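Putative aminooxidase (Propionibacterium acnes, PDB 2BA9) isomerises polyunsaturated fatty acids to give conjugated linoleic acid, probably with the help of its bound flavin-adenine dinucleotide, within a fold of the flavin-containing amine oxidoreductase family. Local coordinates at residues His52-Glu57 / His315-Asp320; Ile229-Gly234 / Asp261-Asp266; Asn163-Phe168 / Ala179-Tyr184. All coordinates share one frame; numbering follows the deposited sequence.

In the fold
The three contacts lie at different depths of the fold. Interaction 3 is buried, its centre about 10 Å from that of the chain, and packs aromatic and aliphatic side chains of a loop entering one helix and of a neighbouring helix, with one hydroxyl-to-carbonyl bond among them. Interactions 1 and 2 are partly buried, on opposite sides of the chain's centre with their own centres about 45 Å apart, and both rely on arginine. In 52-57 / 315-320 two arginines serve an indole, a carboxylate and a carbonyl; in 229-234 / 261-266 one arginine pairs with one aspartate beside a beta bridge. Interaction 2 adjoins the adenine of FAD, whereas Phe168 of interaction 3 touches its flavin end.

Interaction 1 of 3, residues His52-Glu57 / His315-Asp320; sequences HGRRYE and HRWADD
Arg54 lies flat along the indole of Trp317, its guanidinium stacked with the ring planes 18° apart. CD of Arg54 sits over the six-membered ring, 3.8 Å from its centroid (CH-pi), while CZ reaches off-centre over the five-membered ring (cation-pi). The bend at chi3 (-90°) lays the guanidinium along that face toward Trp317 CB. The long chain gives one face both methylene and cation; Arg316 CG backs the other.

Asp319, in the type I turn Trp317-Asp320, meets the charge. Arg54 NH1 and NH2 grip it end-on, both bonding to Asp319 OD1 at 3.2 Å, the carboxylate nearly perpendicular to the guanidinium. A water joins Arg54 NH2 to OD2 of Asp320, whose OD1 is held by the backbone N of His322.

The contact ties strand 54-55, half of a two-stranded hairpin, to the loop between strands 310-315 and 325-330. The extended chain of Arg316 delivers NE to Arg55 O at 2.9 Å, in the carbonyl plane; Arg316 NH2 and Trp317 NE1 add weak bonds. Glu57 CG covers a face of the Arg316 guanidinium; the Glu57 carboxylate is bound by the Ser48 hydroxyl and Thr205 backbone N, and a water lies between its OE2 and Arg316 NH1.

Interaction 2 of 3, residues Ile229-Gly234 / Asp261-Asp266; sequences ITREDG and DYSDAD. With FAD (flavin-adenine dinucleotide), chain D.
A single beta bridge joins the end of strand 226-230 to the loop between helices 256-259 and 267-273, beside the adenine end of the FAD pocket. Ile229 N donates to Tyr262 O at 2.9 Å and Ile229 O receives Asp264 N at 3.1 Å, the two bonds enclosing Ser263, whose CA-H also leans on Ile229 O. Next to the bridge, CD1 of Ile229 meets the edge of the Tyr262 ring at CE1, the two side chains running side by side; the aliphatic branch suits this aromatic rim. Tyr262 OH lies 3.4 Å from FAD N6A.

Asp264 is the centre of an inverse gamma turn, and its chi1 of 57° sets CG between its own backbone N and carbonyl carbon, directing the carboxylate at Arg231. OD2 takes the backbone N of Arg231 at 2.7 Å, from the syn side but 30° out of the carboxylate plane. OD1 forms the salt bridge, lying near the guanidinium plane: Arg231 NE reaches it at 3.0 Å on the syn side, NH1 at 2.9 Å from above the carboxylate plane. The bend of Arg231 at chi3 brings these nitrogens round to it.

Arg394 also pairs with OD2, and Glu269 with Arg231 NH1. A carboxylate so surrounded by donors is probably stabilised as the anion, and the charge is probably shared among Arg231, Arg394, Asp264 and Glu269, the last in helix 267-273.

Interaction 3 of 3, residues Asn163-Phe168 / Ala179-Tyr184; sequences NPFTAF and AYVLKY. With NA (sodium ion), chain B.
Phe165 presents one face of its ring to Val181, whose CG2 methyl sits 4.0 Å from the ring centroid, displaced toward the rim on the side of CE1 and CZ. CG2 over the face makes this a CH-pi contact, with the side chains crossing at about a right angle; a beta-branched valine offers a methyl close to its helix backbone, and the broad phenyl ring can receive it. With CG anti to its backbone N (chi1 -167°), Phe165 reaches across to the helix. The same ring meets Tyr184 rim to rim, CD1 of Phe165 lying 3.8 Å from CD2 of Tyr184.

This contact joins the loop leading into the weakly bonded helix 166-170 to helix 178-184, both buried deep in the protein. Helix 187-195 adds Phe193, which touches both Pro164 and Tyr184, and Phe405 packs its ring with that of Tyr184.

The single polar bond is Tyr184 OH to Pro164 O, 2.8 Å long, with the hydroxyl tilted 19° from the carbonyl plane. Pro164 O lies in the plane of the tyrosine ring, also close to CE2, and Pro164 CB touches the hydroxyl. Tyrosine suits the place because it packs its ring edge on Phe165 and still carries a donor to a buried carbonyl. Its hydroxyl also stands over a face of the Phe168 ring, 4.0 Å from CD2; Phe168 in turn touches FAD.

At the end of the helix, Lys183 O binds a sodium ion at 2.5 Å, together with three waters and Glu410. One of those waters donates to Tyr184 O at 2.8 Å.

Interaction 1 of 3, residues His52-Glu57 / His315-Asp320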
loop_
_atom_site.group_PDB
_atom_site.type_symbol
_atom_site.label_atom_id
_atom_site.label_comp_id
_atom_site.label_asym_id
_atom_site.label_seq_id
_atom_site.Cartn_x
_atom_site.Cartn_y
_atom_site.Cartn_z
ATOM N N HIS A 52 16.370 20.411 -3.473
ATOM C CA HIS A 52 16.337 21.860 -3.273
ATOM C C HIS A 52 15.670 22.265 -1.950
ATOM O O HIS A 52 14.734 23.060 -1.940
ATOM C CB HIS A 52 15.653 22.549 -4.470
ATOM C CG HIS A 52 16.514 22.644 -5.699
ATOM N ND1 HIS A 52 16.149 23.382 -6.808
ATOM C CD2 HIS A 52 17.727 22.112 -5.987
ATOM C CE1 HIS A 52 17.084 23.278 -7.736
ATOM N NE2 HIS A 52 18.059 22.521 -7.260
ATOM N N GLY A 53 16.146 21.694 -0.845
ATOM C CA GLY A 53 15.735 22.127 0.494
ATOM C C GLY A 53 14.407 21.593 1.008
ATOM O O GLY A 53 13.991 21.936 2.110
ATOM N N ARG A 54 13.730 20.764 0.218
ATOM C CA ARG A 54 12.422 20.228 0.599
ATOM C C ARG A 54 12.340 18.781 0.139
ATOM O O ARG A 54 13.101 18.349 -0.723
ATOM C CB ARG A 54 11.269 21.048 -0.018
ATOM C CG ARG A 54 11.249 22.520 0.409
ATOM C CD ARG A 54 9.921 23.220 0.160
ATOM N NE ARG A 54 9.861 23.837 -1.158
ATOM C CZ ARG A 54 8.939 24.719 -1.558
ATOM N NH1 ARG A 54 7.973 25.129 -0.733
ATOM N NH2 ARG A 54 8.995 25.206 -2.795
ATOM N N ARG A 55 11.429 18.035 0.741
ATOM C CA ARG A 55 11.295 16.628 0.440
ATOM C C ARG A 55 10.139 16.370 -0.504
ATOM O O ARG A 55 9.055 16.939 -0.369
ATOM C CB ARG A 55 11.131 15.809 1.726
ATOM C CG ARG A 55 12.291 15.986 2.706
ATOM C CD ARG A 55 12.045 15.321 4.031
ATOM N NE ARG A 55 12.217 13.870 3.976
ATOM C CZ ARG A 55 12.254 13.070 5.040
ATOM N NH1 ARG A 55 12.128 13.556 6.269
ATOM N NH2 ARG A 55 12.426 11.767 4.879
ATOM N N TYR A 56 10.370 15.476 -1.452
ATOM C CA TYR A 56 9.306 15.017 -2.323
ATOM C C TYR A 56 9.010 13.555 -2.000
ATOM O O TYR A 56 9.754 12.915 -1.252
ATOM C CB TYR A 56 9.676 15.213 -3.795
ATOM C CG TYR A 56 10.902 14.461 -4.254
ATOM C CD1 TYR A 56 10.788 13.240 -4.901
ATOM C CD2 TYR A 56 12.174 14.982 -4.061
ATOM C CE1 TYR A 56 11.909 12.552 -5.350
ATOM C CE2 TYR A 56 13.298 14.305 -4.502
ATOM C CZ TYR A 56 13.158 13.087 -5.144
ATOM O OH TYR A 56 14.274 12.412 -5.579
ATOM N N GLU A 57 7.919 13.043 -2.561
ATOM C CA GLU A 57 7.461 11.706 -2.253
ATOM C C GLU A 57 7.721 10.809 -3.460
ATOM O O GLU A 57 7.234 11.058 -4.581
ATOM C CB GLU A 57 5.969 11.703 -1.895
ATOM C CG GLU A 57 5.544 12.575 -0.697
ATOM C CD GLU A 57 5.829 11.954 0.673
ATOM O OE1 GLU A 57 6.814 11.177 0.805
ATOM O OE2 GLU A 57 5.056 12.239 1.631
ATOM N N HIS A 315 1.230 17.308 -8.067
ATOM C CA HIS A 315 1.671 18.691 -7.860
ATOM C C HIS A 315 1.811 18.979 -6.355
ATOM O O HIS A 315 0.820 19.123 -5.655
ATOM C CB HIS A 315 0.627 19.638 -8.500
ATOM C CG HIS A 315 0.968 21.103 -8.440
ATOM N ND1 HIS A 315 0.309 21.986 -7.611
ATOM C CD2 HIS A 315 1.856 21.846 -9.144
ATOM C CE1 HIS A 315 0.789 23.206 -7.791
ATOM N NE2 HIS A 315 1.731 23.150 -8.716
ATOM N N ARG A 316 3.040 19.091 -5.864
ATOM C CA ARG A 316 3.291 19.114 -4.403
ATOM C C ARG A 316 3.607 20.504 -3.839
ATOM O O ARG A 316 2.950 20.971 -2.891
ATOM C CB ARG A 316 4.429 18.144 -4.052
ATOM C CG ARG A 316 4.836 18.114 -2.564
ATOM C CD ARG A 316 5.579 16.819 -2.250
ATOM N NE ARG A 316 6.211 16.756 -0.930
ATOM C CZ ARG A 316 5.604 16.385 0.197
ATOM N NH1 ARG A 316 4.310 16.090 0.217
ATOM N NH2 ARG A 316 6.291 16.323 1.330
ATOM N N TRP A 317 4.637 21.141 -4.402
ATOM C CA TRP A 317 5.064 22.460 -3.973
ATOM C C TRP A 317 4.598 23.479 -4.991
ATOM O O TRP A 317 5.195 23.619 -6.058
ATOM C CB TRP A 317 6.589 22.506 -3.834
ATOM C CG TRP A 317 7.125 21.491 -2.855
ATOM C CD1 TRP A 317 7.949 20.433 -3.134
ATOM C CD2 TRP A 317 6.868 21.440 -1.449
ATOM N NE1 TRP A 317 8.221 19.736 -1.989
ATOM C CE2 TRP A 317 7.565 20.324 -0.939
ATOM C CE3 TRP A 317 6.114 22.226 -0.569
ATOM C CZ2 TRP A 317 7.546 19.985 0.412
ATOM C CZ3 TRP A 317 6.092 21.882 0.780
ATOM C CH2 TRP A 317 6.803 20.769 1.253
ATOM N N ALA A 318 3.520 24.180 -4.660
ATOM C CA ALA A 318 2.829 25.062 -5.603
ATOM C C ALA A 318 3.612 26.340 -5.906
ATOM O O ALA A 318 3.442 26.949 -6.964
ATOM C CB ALA A 318 1.424 25.414 -5.066
ATOM N N ASP A 319 4.482 26.730 -4.981
ATOM C CA ASP A 319 5.186 27.993 -5.079
ATOM C C ASP A 319 6.498 27.950 -5.864
ATOM O O ASP A 319 7.154 28.978 -6.002
ATOM C CB ASP A 319 5.461 28.527 -3.678
ATOM C CG ASP A 319 6.327 27.599 -2.871
ATOM O OD1 ASP A 319 6.035 26.391 -2.884
ATOM O OD2 ASP A 319 7.296 28.066 -2.240
ATOM N N ASP A 320 6.889 26.798 -6.392
ATOM C CA ASP A 320 8.178 26.713 -7.087
ATOM C C ASP A 320 8.074 25.859 -8.345
ATOM O O ASP A 320 7.981 24.647 -8.246
ATOM C CB ASP A 320 9.247 26.166 -6.127
ATOM C CG ASP A 320 10.607 25.977 -6.785
ATOM O OD1 ASP A 320 10.726 26.155 -8.017
ATOM O OD2 ASP A 320 11.571 25.645 -6.056
HETATM O O HOH W 1 10.898 18.473 -2.998
HETATM O O HOH W 2 11.850 24.556 -3.629
HETATM O O HOH W 3 2.981 14.016 2.208
#

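Interaction 2 of 3, residues Ile229-Gly234 / Asp261-Asp266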
loop_
_atom_site.group_PDB
_atom_site.type_symbol
_atom_site.label_atom_id
_atom_site.label_comp_id
_atom_site.label_asym_id
_atom_site.label_seq_id
_atom_site.Cartn_x
_atom_site.Cartn_y
_atom_site.Cartn_z
ATOM N N ILE A 229 17.175 -18.419 6.918
ATOM C CA ILE A 229 16.397 -18.609 8.148
ATOM C C ILE A 229 15.935 -20.059 8.209
ATOM O O ILE A 229 15.304 -20.557 7.272
ATOM C CB ILE A 229 15.161 -17.680 8.248
ATOM C CG1 ILE A 229 15.589 -16.204 8.272
ATOM C CG2 ILE A 229 14.335 -18.026 9.487
ATOM C CD1 ILE A 229 14.439 -15.214 8.323
ATOM N N THR A 230 16.276 -20.727 9.312
ATOM C CA THR A 230 15.842 -22.095 9.591
ATOM C C THR A 230 15.157 -22.135 10.959
ATOM O O THR A 230 15.516 -21.383 11.871
ATOM C CB THR A 230 17.024 -23.074 9.576
ATOM O OG1 THR A 230 18.011 -22.646 10.526
ATOM C CG2 THR A 230 17.643 -23.136 8.187
ATOM N N ARG A 231 14.172 -23.012 11.098
ATOM C CA ARG A 231 13.307 -22.997 12.269
ATOM C C ARG A 231 13.137 -24.391 12.851
ATOM O O ARG A 231 12.079 -25.001 12.726
ATOM C CB ARG A 231 11.948 -22.402 11.912
ATOM C CG ARG A 231 11.985 -20.915 11.666
ATOM C CD ARG A 231 10.826 -20.479 10.812
ATOM N NE ARG A 231 10.875 -21.069 9.471
ATOM C CZ ARG A 231 9.846 -21.118 8.621
ATOM N NH1 ARG A 231 9.998 -21.671 7.424
ATOM N NH2 ARG A 231 8.661 -20.616 8.959
ATOM N N GLU A 232 14.178 -24.871 13.518
ATOM C CA GLU A 232 14.162 -26.189 14.129
ATOM C C GLU A 232 14.222 -26.086 15.651
ATOM O O GLU A 232 14.523 -25.031 16.203
ATOM C CB GLU A 232 15.337 -27.034 13.627
ATOM C CG GLU A 232 15.824 -26.717 12.222
ATOM C CD GLU A 232 17.049 -25.801 12.230
ATOM O OE1 GLU A 232 16.889 -24.557 12.329
ATOM O OE2 GLU A 232 18.178 -26.334 12.148
ATOM N N ASP A 233 13.916 -27.201 16.316
ATOM C CA ASP A 233 14.042 -27.333 17.776
ATOM C C ASP A 233 13.224 -26.291 18.554
ATOM O O ASP A 233 13.473 -26.056 19.743
ATOM C CB ASP A 233 15.518 -27.248 18.197
ATOM C CG ASP A 233 16.435 -28.136 17.350
ATOM O OD1 ASP A 233 16.179 -29.358 17.261
ATOM O OD2 ASP A 233 17.419 -27.599 16.780
ATOM N N GLY A 234 12.247 -25.684 17.883
ATOM C CA GLY A 234 11.385 -24.669 18.493
ATOM C C GLY A 234 11.982 -23.273 18.529
ATOM O O GLY A 234 11.506 -22.417 19.272
ATOM N N ASP A 261 12.556 -18.169 -0.755
ATOM C CA ASP A 261 13.865 -18.372 -1.374
ATOM C C ASP A 261 15.049 -18.385 -0.394
ATOM O O ASP A 261 16.155 -18.736 -0.797
ATOM C CB ASP A 261 14.124 -17.296 -2.445
ATOM C CG ASP A 261 13.137 -17.349 -3.605
ATOM O OD1 ASP A 261 12.467 -18.385 -3.807
ATOM O OD2 ASP A 261 13.040 -16.329 -4.323
ATOM N N TYR A 262 14.838 -17.987 0.860
ATOM C CA TYR A 262 15.927 -17.991 1.853
ATOM C C TYR A 262 15.543 -18.602 3.214
ATOM O O TYR A 262 16.174 -18.332 4.246
ATOM C CB TYR A 262 16.506 -16.578 2.025
ATOM C CG TYR A 262 15.530 -15.525 2.517
ATOM C CD1 TYR A 262 15.325 -15.317 3.879
ATOM C CD2 TYR A 262 14.841 -14.721 1.619
ATOM C CE1 TYR A 262 14.445 -14.348 4.327
ATOM C CE2 TYR A 262 13.969 -13.752 2.055
ATOM C CZ TYR A 262 13.769 -13.564 3.412
ATOM O OH TYR A 262 12.888 -12.593 3.848
ATOM N N SER A 263 14.517 -19.449 3.198
ATOM C CA SER A 263 14.025 -20.082 4.403
ATOM C C SER A 263 13.846 -21.562 4.165
ATOM O O SER A 263 13.838 -22.015 3.020
ATOM C CB SER A 263 12.685 -19.471 4.811
ATOM O OG SER A 263 11.692 -19.749 3.845
ATOM N N ASP A 264 13.708 -22.300 5.264
ATOM C CA ASP A 264 13.261 -23.700 5.252
ATOM C C ASP A 264 11.733 -23.733 5.164
ATOM O O ASP A 264 11.055 -24.331 6.001
ATOM C CB ASP A 264 13.743 -24.437 6.514
ATOM C CG ASP A 264 13.278 -23.768 7.811
ATOM O OD1 ASP A 264 12.714 -22.660 7.754
ATOM O OD2 ASP A 264 13.493 -24.335 8.898
ATOM N N ALA A 265 11.193 -23.057 4.155
ATOM C CA ALA A 265 9.747 -22.958 3.974
ATOM C C ALA A 265 9.117 -24.349 3.924
ATOM O O ALA A 265 9.638 -25.256 3.261
ATOM C CB ALA A 265 9.426 -22.185 2.700
ATOM N N ASP A 266 8.005 -24.528 4.625
ATOM C CA ASP A 266 7.324 -25.805 4.579
ATOM C C ASP A 266 6.376 -25.906 3.374
ATOM O O ASP A 266 6.240 -24.964 2.579
ATOM C CB ASP A 266 6.654 -26.137 5.921
ATOM C CG ASP A 266 5.454 -25.277 6.241
ATOM O OD1 ASP A 266 4.821 -24.708 5.335
ATOM O OD2 ASP A 266 5.126 -25.212 7.437
HETATM P PA FAD D . 7.076 -1.737 2.843
HETATM O O1A FAD D . 6.648 -0.304 2.973
HETATM O O2A FAD D . 7.357 -2.239 1.442
HETATM O O5B FAD D . 8.430 -1.940 3.674
HETATM C C5B FAD D . 8.970 -3.240 3.726
HETATM C C4B FAD D . 10.354 -3.202 4.341
HETATM O O4B FAD D . 10.856 -4.521 4.416
HETATM C C3B FAD D . 11.324 -2.355 3.515
HETATM O O3B FAD D . 11.941 -1.391 4.338
HETATM C C2B FAD D . 12.289 -3.370 2.948
HETATM O O2B FAD D . 13.576 -2.820 2.666
HETATM C C1B FAD D . 12.201 -4.494 3.995
HETATM N N9A FAD D . 12.636 -5.775 3.410
HETATM C C8A FAD D . 12.166 -6.377 2.262
HETATM N N7A FAD D . 12.855 -7.536 2.062
HETATM C C5A FAD D . 13.757 -7.679 3.072
HETATM C C6A FAD D . 14.730 -8.655 3.369
HETATM N N6A FAD D . 14.629 -9.895 2.789
HETATM N N1A FAD D . 15.490 -8.512 4.524
HETATM C C2A FAD D . 15.352 -7.403 5.346
HETATM N N3A FAD D . 14.394 -6.445 5.039
HETATM C C4A FAD D . 13.628 -6.566 3.920
HETATM N N1 FAD D . -0.183 4.108 1.499
HETATM C C2 FAD D . -1.207 4.846 2.059
HETATM O O2 FAD D . -1.643 4.547 3.170
HETATM N N3 FAD D . -1.757 5.900 1.355
HETATM C C4 FAD D . -1.266 6.235 0.110
HETATM O O4 FAD D . -1.771 7.199 -0.487
HETATM C C4X FAD D . -0.219 5.497 -0.452
HETATM N N5 FAD D . 0.283 5.789 -1.709
HETATM C C5X FAD D . 1.419 5.174 -2.200
HETATM C C6 FAD D . 1.985 5.588 -3.403
HETATM C C7 FAD D . 3.152 4.983 -3.866
HETATM C C7M FAD D . 3.744 5.466 -5.159
HETATM C C8 FAD D . 3.741 3.958 -3.131
HETATM C C8M FAD D . 4.994 3.272 -3.588
HETATM C C9 FAD D . 3.164 3.548 -1.933
HETATM C C9A FAD D . 1.994 4.140 -1.457
HETATM N N10 FAD D . 1.380 3.728 -0.259
HETATM C C10 FAD D . 0.329 4.441 0.270
HETATM C "C1'" FAD D . 1.604 2.356 0.284
HETATM C "C2'" FAD D . 2.489 2.370 1.524
HETATM O "O2'" FAD D . 3.661 3.156 1.335
HETATM C "C3'" FAD D . 2.841 0.927 1.849
HETATM O "O3'" FAD D . 1.644 0.146 1.886
HETATM C "C4'" FAD D . 3.597 0.834 3.165
HETATM O "O4'" FAD D . 4.907 1.374 3.046
HETATM C "C5'" FAD D . 3.627 -0.624 3.600
HETATM O "O5'" FAD D . 4.559 -0.800 4.629
HETATM P P FAD D . 5.205 -2.263 4.895
HETATM O O1P FAD D . 6.229 -2.193 6.012
HETATM O O2P FAD D . 4.092 -3.204 5.199
HETATM O O3P FAD D . 5.973 -2.670 3.546
#

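Interaction 3 of 3, residues Asn163-Phe168 / Ala179-Tyr184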
loop_
_atom_site.group_PDB
_atom_site.type_symbol
_atom_site.label_atom_id
_atom_site.label_comp_id
_atom_site.label_asym_id
_atom_site.label_seq_id
_atom_site.Cartn_x
_atom_site.Cartn_y
_atom_site.Cartn_z
ATOM N N ASN A 163 -10.476 6.178 -8.988
ATOM C CA ASN A 163 -9.436 7.201 -9.012
ATOM C C ASN A 163 -8.418 7.087 -7.855
ATOM O O ASN A 163 -7.212 7.170 -8.085
ATOM C CB ASN A 163 -10.083 8.586 -9.078
ATOM C CG ASN A 163 -10.983 8.747 -10.285
ATOM O OD1 ASN A 163 -10.574 8.460 -11.411
ATOM N ND2 ASN A 163 -12.220 9.206 -10.065
ATOM N N PRO A 164 -8.888 6.878 -6.607
ATOM C CA PRO A 164 -7.949 6.570 -5.522
ATOM C C PRO A 164 -7.526 5.105 -5.440
ATOM O O PRO A 164 -6.881 4.708 -4.462
ATOM C CB PRO A 164 -8.747 6.925 -4.262
ATOM C CG PRO A 164 -10.040 7.443 -4.706
ATOM C CD PRO A 164 -10.254 6.950 -6.088
ATOM N N PHE A 165 -7.902 4.295 -6.429
ATOM C CA PHE A 165 -7.547 2.887 -6.382
ATOM C C PHE A 165 -6.569 2.494 -7.476
ATOM O O PHE A 165 -5.391 2.260 -7.189
ATOM C CB PHE A 165 -8.780 1.978 -6.390
ATOM C CG PHE A 165 -8.456 0.561 -6.020
ATOM C CD1 PHE A 165 -8.340 0.196 -4.678
ATOM C CD2 PHE A 165 -8.191 -0.390 -7.005
ATOM C CE1 PHE A 165 -8.003 -1.102 -4.321
ATOM C CE2 PHE A 165 -7.866 -1.693 -6.655
ATOM C CZ PHE A 165 -7.781 -2.058 -5.311
ATOM N N THR A 166 -7.052 2.449 -8.717
ATOM C CA THR A 166 -6.240 2.020 -9.849
ATOM C C THR A 166 -5.066 2.973 -10.120
ATOM O O THR A 166 -3.937 2.532 -10.328
ATOM C CB THR A 166 -7.104 1.851 -11.110
ATOM O OG1 THR A 166 -8.103 0.849 -10.862
ATOM C CG2 THR A 166 -6.260 1.441 -12.314
ATOM N N ALA A 167 -5.344 4.269 -10.113
ATOM C CA ALA A 167 -4.318 5.311 -10.269
ATOM C C ALA A 167 -3.239 5.240 -9.180
ATOM O O ALA A 167 -2.062 5.525 -9.443
ATOM C CB ALA A 167 -4.976 6.693 -10.270
ATOM N N PHE A 168 -3.658 4.866 -7.966
ATOM C CA PHE A 168 -2.751 4.669 -6.811
ATOM C C PHE A 168 -2.055 3.307 -6.881
ATOM O O PHE A 168 -1.401 2.886 -5.928
ATOM C CB PHE A 168 -3.499 4.784 -5.468
ATOM C CG PHE A 168 -3.788 6.202 -5.029
ATOM C CD1 PHE A 168 -4.471 7.074 -5.853
ATOM C CD2 PHE A 168 -3.417 6.635 -3.764
ATOM C CE1 PHE A 168 -4.753 8.373 -5.447
ATOM C CE2 PHE A 168 -3.711 7.919 -3.332
ATOM C CZ PHE A 168 -4.390 8.797 -4.181
ATOM N N ALA A 179 -12.859 -7.415 -1.595
ATOM C CA ALA A 179 -12.382 -7.343 -0.196
ATOM C C ALA A 179 -11.195 -6.395 0.013
ATOM O O ALA A 179 -11.083 -5.731 1.046
ATOM C CB ALA A 179 -12.000 -8.716 0.283
ATOM N N TYR A 180 -10.286 -6.360 -0.944
ATOM C CA TYR A 180 -9.171 -5.427 -0.864
ATOM C C TYR A 180 -9.680 -3.997 -1.026
ATOM O O TYR A 180 -9.340 -3.123 -0.232
ATOM C CB TYR A 180 -8.111 -5.753 -1.923
ATOM C CG TYR A 180 -7.471 -7.103 -1.731
ATOM C CD1 TYR A 180 -6.659 -7.361 -0.626
ATOM C CD2 TYR A 180 -7.672 -8.123 -2.652
ATOM C CE1 TYR A 180 -6.066 -8.600 -0.440
ATOM C CE2 TYR A 180 -7.075 -9.370 -2.485
ATOM C CZ TYR A 180 -6.278 -9.612 -1.373
ATOM O OH TYR A 180 -5.687 -10.864 -1.213
ATOM N N VAL A 181 -10.528 -3.776 -2.025
ATOM C CA VAL A 181 -10.957 -2.418 -2.384
ATOM C C VAL A 181 -11.650 -1.764 -1.199
ATOM O O VAL A 181 -11.313 -0.635 -0.826
ATOM C CB VAL A 181 -11.921 -2.406 -3.603
ATOM C CG1 VAL A 181 -12.407 -0.949 -3.914
ATOM C CG2 VAL A 181 -11.253 -3.090 -4.840
ATOM N N LEU A 182 -12.592 -2.510 -0.612
ATOM C CA LEU A 182 -13.511 -1.987 0.387
ATOM C C LEU A 182 -12.937 -1.943 1.818
ATOM O O LEU A 182 -13.491 -1.258 2.689
ATOM C CB LEU A 182 -14.839 -2.748 0.308
ATOM C CG LEU A 182 -15.602 -2.452 -1.000
ATOM C CD1 LEU A 182 -16.705 -3.468 -1.279
ATOM C CD2 LEU A 182 -16.173 -1.024 -0.960
ATOM N N LYS A 183 -11.825 -2.643 2.044
ATOM C CA LYS A 183 -11.047 -2.519 3.286
ATOM C C LYS A 183 -10.188 -1.251 3.293
ATOM O O LYS A 183 -9.980 -0.654 4.349
ATOM C CB LYS A 183 -10.187 -3.774 3.542
ATOM C CG LYS A 183 -11.021 -4.960 4.027
ATOM C CD LYS A 183 -10.206 -6.221 4.307
ATOM C CE LYS A 183 -11.126 -7.397 4.574
ATOM N NZ LYS A 183 -12.072 -7.172 5.728
ATOM N N TYR A 184 -9.694 -0.847 2.125
ATOM C CA TYR A 184 -9.058 0.462 1.929
ATOM C C TYR A 184 -10.116 1.548 1.739
ATOM O O TYR A 184 -10.338 2.393 2.629
ATOM C CB TYR A 184 -8.088 0.389 0.735
ATOM C CG TYR A 184 -7.697 1.698 0.069
ATOM C CD1 TYR A 184 -7.587 2.885 0.795
ATOM C CD2 TYR A 184 -7.405 1.736 -1.293
ATOM C CE1 TYR A 184 -7.248 4.058 0.181
ATOM C CE2 TYR A 184 -7.041 2.909 -1.916
ATOM C CZ TYR A 184 -6.956 4.070 -1.177
ATOM O OH TYR A 184 -6.600 5.258 -1.773
HETATM NA NA NA B . -9.898 0.101 6.738
HETATM O O HOH W 4 -9.991 2.036 5.425
HETATM O O HOH W 5 -9.686 -2.232 7.303
HETATM O O HOH W 6 -12.015 -0.002 6.594
#